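PDB 3CLJ: protein NRD1 from Saccharomyces cerevisiae, which binds the phosphorylated C-terminal domain of RNA polymerase II through its CTD-interacting domain, as part of the Nrd1-Nab3-Sen1 termination complex. Local coordinates for residues D2-N5 against F6-T9; T9-S12 against F13-L16; D37-S40 against K41-L45. One frame throughout, in Å; residues are numbered along the deposited sequence.

Contact 1: D2-N5 against F6-T9; sequences DFQN and FVAT
The Phe3 ring meets Val7 at a slant one turn further on, in the first two turns of helix 3-11, the N-terminal helix of the all-helical CTD-interacting domain. Its CE2 reaches Val7 CG2 at 3.4 Å. Phe3 CG stands anti to the backbone N (chi1 -171°), beside the carbonyl carbon, and this swings the ring toward the next turn. The ring meets Phe6 more loosely, with CE1 4.1 Å from CD2, and the two side chains slant past each other. Phe6 turns into the core, onto Tyr31 of helix 22-34 and Ile42 of helix 39-52. Phe3 stays partly exposed and makes a cation-pi contact with Lys41. On another flank Gln4 folds back at chi2, which brings OE1 to 3.7 Å from Val7 CB. Asp2 is the N-cap: its OD1 accepts from Asn5 N at 3.0 Å. Asn5 and Thr9 form the polar side. Lys27 NZ is hydrogen-bonded to Thr9 OG1 and, in the Asn5 conformer described, to Asn5 OD1. Asn5 O has two donors from one residue. Thr9 N reaches it at 2.9 Å and Thr9 OG1 at 2.7 Å, from opposite faces of the carbonyl plane.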
ATOM      1  N   ASP A   2      -8.379  -8.288 -16.966  1.00 47.89           N
ATOM      2  CA  ASP A   2      -8.877  -6.926 -17.163  1.00 46.74           C
ATOM      3  C   ASP A   2      -9.172  -6.217 -15.826  1.00 46.49           C
ATOM      4  O   ASP A   2      -8.908  -6.760 -14.749  1.00 44.87           O
ATOM      5  CB  ASP A   2     -10.084  -6.873 -18.123  1.00 46.85           C
ATOM      6  CG  ASP A   2     -11.291  -7.696 -17.646  1.00 47.11           C
ATOM      7  OD1 ASP A   2     -11.419  -8.026 -16.451  1.00 48.03           O
ATOM      8  OD2 ASP A   2     -12.144  -8.019 -18.498  1.00 50.77           O
ATOM      9  N   PHE A   3      -9.690  -4.994 -15.920  1.00 45.90           N
ATOM     10  CA  PHE A   3      -9.950  -4.205 -14.754  1.00 45.79           C
ATOM     11  C   PHE A   3     -10.926  -4.902 -13.815  1.00 45.74           C
ATOM     12  O   PHE A   3     -10.693  -4.956 -12.608  1.00 44.97           O
ATOM     13  CB  PHE A   3     -10.414  -2.767 -15.059  1.00 45.49           C
ATOM     14  CG  PHE A   3     -10.471  -1.923 -13.806  1.00 47.46           C
ATOM     15  CD1 PHE A   3      -9.292  -1.621 -13.105  1.00 46.06           C
ATOM     16  CD2 PHE A   3     -11.682  -1.532 -13.267  1.00 47.90           C
ATOM     17  CE1 PHE A   3      -9.321  -0.901 -11.922  1.00 49.42           C
ATOM     18  CE2 PHE A   3     -11.722  -0.813 -12.085  1.00 46.47           C
ATOM     19  CZ  PHE A   3     -10.554  -0.486 -11.410  1.00 46.95           C
ATOM     20  N   GLN A   4     -12.020  -5.417 -14.372  1.00 45.13           N
ATOM     21  CA  GLN A   4     -12.983  -6.144 -13.567  1.00 45.47           C
ATOM     22  C   GLN A   4     -12.346  -7.309 -12.827  1.00 44.96           C
ATOM     23  O   GLN A   4     -12.699  -7.544 -11.690  1.00 45.27           O
ATOM     24  CB  GLN A   4     -14.205  -6.610 -14.380  1.00 45.30           C
ATOM     25  CG  GLN A   4     -15.510  -5.829 -14.076  1.00 49.57           C
ATOM     26  CD  GLN A   4     -15.563  -5.230 -12.657  1.00 53.06           C
ATOM     27  OE1 GLN A   4     -15.279  -5.906 -11.631  1.00 56.13           O
ATOM     28  NE2 GLN A   4     -15.858  -3.941 -12.600  1.00 53.63           N
ATOM     29  N   ASN A   5     -11.423  -8.029 -13.467  1.00 44.73           N
ATOM     30  CA  ASN A   5     -10.614  -9.074 -12.793  1.00 44.87           C
ATOM     31  C   ASN A   5      -9.771  -8.487 -11.645  1.00 44.92           C
ATOM     32  O   ASN A   5      -9.621  -9.118 -10.590  1.00 44.84           O
ATOM     33  CB  ASN A   5      -9.728  -9.813 -13.829  0.50 44.51           C
ATOM     34  CG  ASN A   5      -9.014 -11.050 -13.264  0.50 45.06           C
ATOM     35  OD1 ASN A   5      -8.752 -11.163 -12.071  0.50 41.96           O
ATOM     36  ND2 ASN A   5      -8.658 -11.977 -14.159  0.50 45.75           N
ATOM     37  N   PHE A   6      -9.202  -7.294 -11.851  1.00 45.02           N
ATOM     38  CA  PHE A   6      -8.444  -6.616 -10.810  1.00 45.51           C
ATOM     39  C   PHE A   6      -9.303  -6.300  -9.559  1.00 45.12           C
ATOM     40  O   PHE A   6      -8.908  -6.589  -8.431  1.00 44.65           O
ATOM     41  CB  PHE A   6      -7.810  -5.319 -11.328  1.00 45.81           C
ATOM     42  CG  PHE A   6      -6.971  -4.607 -10.277  1.00 46.97           C
ATOM     43  CD1 PHE A   6      -5.617  -4.927 -10.101  1.00 48.32           C
ATOM     44  CD2 PHE A   6      -7.543  -3.635  -9.429  1.00 48.58           C
ATOM     45  CE1 PHE A   6      -4.833  -4.265  -9.138  1.00 43.78           C
ATOM     46  CE2 PHE A   6      -6.777  -2.988  -8.483  1.00 48.89           C
ATOM     47  CZ  PHE A   6      -5.407  -3.319  -8.329  1.00 46.00           C
ATOM     48  N   VAL A   7     -10.473  -5.718  -9.802  1.00 44.98           N
ATOM     49  CA  VAL A   7     -11.455  -5.409  -8.749  1.00 44.51           C
ATOM     50  C   VAL A   7     -11.843  -6.671  -7.962  1.00 45.00           C
ATOM     51  O   VAL A   7     -11.695  -6.687  -6.734  1.00 44.46           O
ATOM     52  CB  VAL A   7     -12.700  -4.668  -9.331  1.00 43.44           C
ATOM     53  CG1 VAL A   7     -13.808  -4.527  -8.307  1.00 43.26           C
ATOM     54  CG2 VAL A   7     -12.314  -3.327  -9.822  1.00 41.55           C
ATOM     55  N   ALA A   8     -12.303  -7.715  -8.671  1.00 43.77           N
ATOM     56  CA  ALA A   8     -12.634  -9.002  -8.055  1.00 44.35           C
ATOM     57  C   ALA A   8     -11.458  -9.630  -7.298  1.00 45.50           C
ATOM     58  O   ALA A   8     -11.660 -10.192  -6.228  1.00 46.76           O
ATOM     59  CB  ALA A   8     -13.283 -10.037  -9.126  1.00 43.96           C
ATOM     60  N   THR A   9     -10.236  -9.520  -7.820  1.00 45.68           N
ATOM     61  CA  THR A   9      -9.068 -10.094  -7.160  1.00 45.92           C
ATOM     62  C   THR A   9      -8.718  -9.311  -5.864  1.00 46.87           C
ATOM     63  O   THR A   9      -8.447  -9.920  -4.804  1.00 45.05           O
ATOM     64  CB  THR A   9      -7.856 -10.143  -8.118  1.00 46.37           C
ATOM     65  OG1 THR A   9      -8.196 -10.982  -9.239  1.00 47.26           O
ATOM     66  CG2 THR A   9      -6.601 -10.672  -7.426  1.00 44.21           C
TER

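Contact 2: T9-S12 against F13-L16; sequences TLES and FKDL
Thr9 O is gripped by Ser12 OG at 2.6 Å and met by Phe13 CD1 at 3.3 Å, at the edge of the ring. The hydroxyl donor is tilted 24° from the carbonyl plane. Ser12 OG sits between its own backbone N and carbonyl carbon (chi1 69°), and this turns it back along the helix toward that oxygen. The Ser12 N bond to Thr9 O is weak, at 3.3 Å. An alanine in place of Ser12 would probably leave Thr9 O with only this weak backbone bond from the residue. Here helix 3-11 gives way to a 3-10 turn at Phe13 and Lys14. Phe13 N donates to Leu10 O at 3.1 Å, three residues back. Asp15 N donates to Ser12 O at 2.9 Å. The Phe13 ring is buried against Ile25, Tyr49 and Ile64, from three different helices. Leu10 also packs on Tyr49 and Ile64. On the exposed side Glu11 and Lys14 run side by side, pointing the same way. Lys14 CE is modelled too close to Glu11 O, so the placing of the lysine end is doubtful.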
ATOM      1  N   THR A   9     -10.236  -9.520  -7.820  1.00 45.68           N
ATOM      2  CA  THR A   9      -9.068 -10.094  -7.160  1.00 45.92           C
ATOM      3  C   THR A   9      -8.718  -9.311  -5.864  1.00 46.87           C
ATOM      4  O   THR A   9      -8.447  -9.920  -4.804  1.00 45.05           O
ATOM      5  CB  THR A   9      -7.856 -10.143  -8.118  1.00 46.37           C
ATOM      6  OG1 THR A   9      -8.196 -10.982  -9.239  1.00 47.26           O
ATOM      7  CG2 THR A   9      -6.601 -10.672  -7.426  1.00 44.21           C
ATOM      8  N   LEU A  10      -8.785  -7.975  -5.957  1.00 45.78           N
ATOM      9  CA  LEU A  10      -8.701  -7.154  -4.765  1.00 46.18           C
ATOM     10  C   LEU A  10      -9.810  -7.469  -3.712  1.00 46.38           C
ATOM     11  O   LEU A  10      -9.480  -7.759  -2.540  1.00 46.71           O
ATOM     12  CB  LEU A  10      -8.598  -5.650  -5.100  1.00 45.46           C
ATOM     13  CG  LEU A  10      -8.399  -4.782  -3.846  1.00 46.13           C
ATOM     14  CD1 LEU A  10      -7.043  -4.907  -3.090  1.00 42.86           C
ATOM     15  CD2 LEU A  10      -8.626  -3.428  -4.228  1.00 47.43           C
ATOM     16  N   GLU A  11     -11.088  -7.401  -4.106  1.00 45.08           N
ATOM     17  CA  GLU A  11     -12.155  -7.787  -3.220  1.00 44.91           C
ATOM     18  C   GLU A  11     -11.961  -9.171  -2.554  1.00 45.47           C
ATOM     19  O   GLU A  11     -12.390  -9.359  -1.401  1.00 45.24           O
ATOM     20  CB  GLU A  11     -13.554  -7.725  -3.934  1.00 46.20           C
ATOM     21  CG  GLU A  11     -14.040  -6.312  -4.267  1.00 42.47           C
ATOM     22  CD  GLU A  11     -15.115  -6.242  -5.334  1.00 45.78           C
ATOM     23  OE1 GLU A  11     -15.377  -7.242  -6.060  1.00 47.89           O
ATOM     24  OE2 GLU A  11     -15.710  -5.154  -5.455  1.00 45.46           O
ATOM     25  N   SER A  12     -11.363 -10.150  -3.254  1.00 45.38           N
ATOM     26  CA  SER A  12     -11.203 -11.494  -2.699  1.00 45.61           C
ATOM     27  C   SER A  12     -10.278 -11.584  -1.454  1.00 45.23           C
ATOM     28  O   SER A  12     -10.263 -12.613  -0.780  1.00 45.09           O
ATOM     29  CB  SER A  12     -10.761 -12.505  -3.765  1.00 45.77           C
ATOM     30  OG  SER A  12      -9.425 -12.245  -4.176  1.00 47.49           O
ATOM     31  N   PHE A  13      -9.516 -10.531  -1.161  1.00 47.06           N
ATOM     32  CA  PHE A  13      -8.626 -10.494   0.018  1.00 48.17           C
ATOM     33  C   PHE A  13      -9.411 -10.595   1.323  1.00 49.59           C
ATOM     34  O   PHE A  13      -8.867 -10.976   2.372  1.00 49.79           O
ATOM     35  CB  PHE A  13      -7.737  -9.257   0.008  1.00 47.79           C
ATOM     36  CG  PHE A  13      -6.454  -9.418  -0.809  1.00 48.23           C
ATOM     37  CD1 PHE A  13      -6.495  -9.388  -2.230  1.00 46.39           C
ATOM     38  CD2 PHE A  13      -5.208  -9.580  -0.172  1.00 47.94           C
ATOM     39  CE1 PHE A  13      -5.368  -9.520  -2.996  1.00 45.25           C
ATOM     40  CE2 PHE A  13      -4.003  -9.720  -0.951  1.00 43.91           C
ATOM     41  CZ  PHE A  13      -4.090  -9.698  -2.376  1.00 43.61           C
ATOM     42  N   LYS A  14     -10.711 -10.284   1.248  1.00 51.59           N
ATOM     43  CA  LYS A  14     -11.664 -10.468   2.355  1.00 52.20           C
ATOM     44  C   LYS A  14     -11.946 -11.937   2.646  1.00 52.49           C
ATOM     45  O   LYS A  14     -12.187 -12.326   3.796  1.00 53.26           O
ATOM     46  CB  LYS A  14     -12.944  -9.694   2.072  1.00 52.32           C
ATOM     47  CG  LYS A  14     -12.686  -8.178   1.839  1.00 54.44           C
ATOM     48  CD  LYS A  14     -13.956  -7.412   1.393  1.00 55.44           C
ATOM     49  CE  LYS A  14     -14.162  -7.477  -0.136  1.00 58.74           C
ATOM     50  NZ  LYS A  14     -15.628  -7.617  -0.652  1.00 56.52           N
ATOM     51  N   ASP A  15     -11.887 -12.772   1.618  1.00 52.30           N
ATOM     52  CA  ASP A  15     -12.053 -14.197   1.807  1.00 52.06           C
ATOM     53  C   ASP A  15     -10.811 -14.904   2.357  1.00 50.62           C
ATOM     54  O   ASP A  15     -10.866 -16.099   2.657  1.00 50.69           O
ATOM     55  CB  ASP A  15     -12.552 -14.862   0.507  1.00 53.67           C
ATOM     56  CG  ASP A  15     -13.857 -14.210  -0.040  1.00 57.09           C
ATOM     57  OD1 ASP A  15     -14.552 -13.489   0.720  1.00 58.48           O
ATOM     58  OD2 ASP A  15     -14.184 -14.430  -1.238  1.00 59.93           O
ATOM     59  N   LEU A  16      -9.701 -14.173   2.481  1.00 49.04           N
ATOM     60  CA  LEU A  16      -8.482 -14.707   3.088  1.00 46.49           C
ATOM     61  C   LEU A  16      -8.507 -14.402   4.561  1.00 45.45           C
ATOM     62  O   LEU A  16      -8.577 -13.251   4.953  1.00 45.36           O
ATOM     63  CB  LEU A  16      -7.222 -14.108   2.451  1.00 45.32           C
ATOM     64  CG  LEU A  16      -7.010 -14.361   0.962  1.00 44.78           C
ATOM     65  CD1 LEU A  16      -5.876 -13.466   0.431  1.00 43.84           C
ATOM     66  CD2 LEU A  16      -6.843 -15.875   0.648  1.00 43.37           C
TER

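Contact 3: D37-S40 against K41-L45; sequences DIES and KIISL
Glu39 and Ile43 meet on the buried side of this turn, one helical turn apart. Ile43 CG1 lies 3.1 Å from Glu39 O and also packs against the carboxylate, 3.7 Å from Glu39 OE2. The two side chains pass at a slant. The backbone is firm here too: Ile43 N donates to Glu39 O at 2.8 Å. Glu39 is bent at chi2 (80°), which curls its carboxylate back instead of letting it extend. The other carboxylate oxygen, OE1, accepts from Gly88 N and is hydrogen-bonded to His92 ND1, so the buried acid has polar partners. Ile43 continues inward onto Ala93, Thr96 and Leu97 of helix 90-111.

Ile38 is the N-cap residue of helix 39-52, and the first turn of that helix opens in this contact. Ile38 O takes Lys41 N at 3.1 Å, while its bond from Ile42 N is weak. The side chains of Ile38 and Ile42 cross at about a right angle, with CG1 of the first 4.2 Å from CD1 of the second. Both also rest on Tyr31 of helix 22-34.

The opposite character appears at Ser40 and Lys41, both exposed. Lys41 is stretched out beyond CG, and its chain slants past Ile38. Lys41 CE lies 4.1 Å from Ile38 CD1, a loose contact of methylene and methyl. Nearer the backbone, Lys41 CG lies 3.8 Å from Ile38 O. Ser40 offers the helix chiefly its carbonyl here: Ser44 N donates to Ser40 O at 3.3 Å, longer than the bond that Ile43 N makes to Glu39 O on the buried side.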
ATOM      1  N   ASP A  37      -1.350   3.515 -17.370  1.00 42.75           N
ATOM      2  CA  ASP A  37      -2.254   4.549 -17.939  1.00 43.26           C
ATOM      3  C   ASP A  37      -3.528   4.787 -17.082  1.00 43.14           C
ATOM      4  O   ASP A  37      -3.942   5.916 -16.906  1.00 43.04           O
ATOM      5  CB  ASP A  37      -2.537   4.329 -19.455  1.00 42.57           C
ATOM      6  CG  ASP A  37      -3.448   3.108 -19.758  1.00 42.87           C
ATOM      7  OD1 ASP A  37      -3.293   1.979 -19.228  1.00 42.25           O
ATOM      8  OD2 ASP A  37      -4.336   3.277 -20.611  1.00 49.57           O
ATOM      9  N   ILE A  38      -4.097   3.712 -16.521  1.00 43.65           N
ATOM     10  CA  ILE A  38      -5.233   3.815 -15.602  1.00 44.63           C
ATOM     11  C   ILE A  38      -4.831   3.700 -14.103  1.00 44.82           C
ATOM     12  O   ILE A  38      -5.654   3.326 -13.261  1.00 45.08           O
ATOM     13  CB  ILE A  38      -6.397   2.831 -15.987  1.00 43.76           C
ATOM     14  CG1 ILE A  38      -5.862   1.400 -16.064  1.00 45.73           C
ATOM     15  CG2 ILE A  38      -7.161   3.333 -17.310  1.00 46.18           C
ATOM     16  CD1 ILE A  38      -6.874   0.357 -15.722  1.00 47.22           C
ATOM     17  N   GLU A  39      -3.586   4.064 -13.763  1.00 45.57           N
ATOM     18  CA  GLU A  39      -3.125   3.993 -12.381  1.00 46.25           C
ATOM     19  C   GLU A  39      -4.063   4.746 -11.435  1.00 47.01           C
ATOM     20  O   GLU A  39      -4.156   4.413 -10.256  1.00 47.53           O
ATOM     21  CB  GLU A  39      -1.705   4.564 -12.208  1.00 46.48           C
ATOM     22  CG  GLU A  39      -1.504   5.994 -12.698  1.00 47.71           C
ATOM     23  CD  GLU A  39      -1.986   7.090 -11.724  1.00 48.33           C
ATOM     24  OE1 GLU A  39      -2.089   8.274 -12.149  1.00 47.95           O
ATOM     25  OE2 GLU A  39      -2.244   6.759 -10.559  1.00 47.97           O
ATOM     26  N   SER A  40      -4.745   5.769 -11.941  1.00 45.96           N
ATOM     27  CA  SER A  40      -5.516   6.623 -11.060  1.00 47.25           C
ATOM     28  C   SER A  40      -6.639   5.838 -10.352  1.00 46.51           C
ATOM     29  O   SER A  40      -6.910   6.042  -9.173  1.00 44.76           O
ATOM     30  CB  SER A  40      -5.980   7.862 -11.818  1.00 47.41           C
ATOM     31  OG  SER A  40      -7.201   8.345 -11.308  1.00 53.45           O
ATOM     32  N   LYS A  41      -7.267   4.915 -11.073  1.00 46.69           N
ATOM     33  CA  LYS A  41      -8.296   4.092 -10.454  1.00 46.95           C
ATOM     34  C   LYS A  41      -7.782   2.781  -9.789  1.00 46.89           C
ATOM     35  O   LYS A  41      -8.514   2.170  -8.995  1.00 47.81           O
ATOM     36  CB  LYS A  41      -9.521   3.901 -11.390  1.00 47.55           C
ATOM     37  CG  LYS A  41      -9.380   2.934 -12.548  1.00 47.04           C
ATOM     38  CD  LYS A  41     -10.688   2.943 -13.397  1.00 45.68           C
ATOM     39  CE  LYS A  41     -10.502   2.080 -14.679  1.00 47.50           C
ATOM     40  NZ  LYS A  41     -11.657   1.944 -15.664  1.00 47.18           N
ATOM     41  N   ILE A  42      -6.558   2.354 -10.121  1.00 45.58           N
ATOM     42  CA  ILE A  42      -5.882   1.267  -9.397  1.00 44.41           C
ATOM     43  C   ILE A  42      -5.515   1.773  -7.986  1.00 44.71           C
ATOM     44  O   ILE A  42      -5.762   1.075  -6.973  1.00 44.79           O
ATOM     45  CB  ILE A  42      -4.602   0.770 -10.143  1.00 44.80           C
ATOM     46  CG1 ILE A  42      -4.994  -0.020 -11.439  1.00 44.11           C
ATOM     47  CG2 ILE A  42      -3.616   0.026  -9.144  1.00 44.86           C
ATOM     48  CD1 ILE A  42      -3.976   0.071 -12.605  1.00 42.71           C
ATOM     49  N   ILE A  43      -4.975   2.983  -7.943  1.00 43.72           N
ATOM     50  CA  ILE A  43      -4.464   3.609  -6.728  1.00 44.66           C
ATOM     51  C   ILE A  43      -5.618   3.955  -5.753  1.00 44.66           C
ATOM     52  O   ILE A  43      -5.540   3.592  -4.562  1.00 45.72           O
ATOM     53  CB  ILE A  43      -3.508   4.818  -7.084  1.00 45.04           C
ATOM     54  CG1 ILE A  43      -2.211   4.295  -7.784  1.00 42.93           C
ATOM     55  CG2 ILE A  43      -3.205   5.724  -5.854  1.00 44.29           C
ATOM     56  CD1 ILE A  43      -1.241   3.567  -6.856  1.00 39.04           C
ATOM     57  N   SER A  44      -6.675   4.573  -6.267  1.00 43.88           N
ATOM     58  CA  SER A  44      -7.872   4.885  -5.450  1.00 44.46           C
ATOM     59  C   SER A  44      -8.464   3.609  -4.846  1.00 44.90           C
ATOM     60  O   SER A  44      -8.712   3.541  -3.627  1.00 45.26           O
ATOM     61  CB  SER A  44      -8.915   5.749  -6.207  1.00 42.18           C
ATOM     62  OG  SER A  44      -9.751   4.965  -7.042  1.00 45.07           O
ATOM     63  N   LEU A  45      -8.575   2.556  -5.648  1.00 46.02           N
ATOM     64  CA  LEU A  45      -9.063   1.297  -5.108  1.00 47.54           C
ATOM     65  C   LEU A  45      -8.231   0.681  -3.984  1.00 46.50           C
ATOM     66  O   LEU A  45      -8.801   0.229  -2.983  1.00 46.46           O
ATOM     67  CB  LEU A  45      -9.418   0.280  -6.199  1.00 48.26           C
ATOM     68  CG  LEU A  45     -10.098  -1.031  -5.734  1.00 51.09           C
ATOM     69  CD1 LEU A  45     -11.439  -0.783  -4.946  1.00 52.09           C
ATOM     70  CD2 LEU A  45     -10.364  -2.010  -6.939  1.00 49.96           C
TER

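In the fold
From the N terminus, contact 1 spans the first turns of helix 3-11. Contact 2 takes over at the shared Thr9 and carries the chain out of that helix toward helix 22-34. Contact 3 follows later, at the start of helix 39-52. All three are local, so each closes just a turn or two, and none nests within or crosses another. Helices 3-11 and 39-52 are joined by packing. Val7 and Phe6 of contact 1 rest on Leu45. Contact 2 adds Leu10, whose CD2 approaches Leu45 CG. Helix 22-34 touches residues of all three contacts.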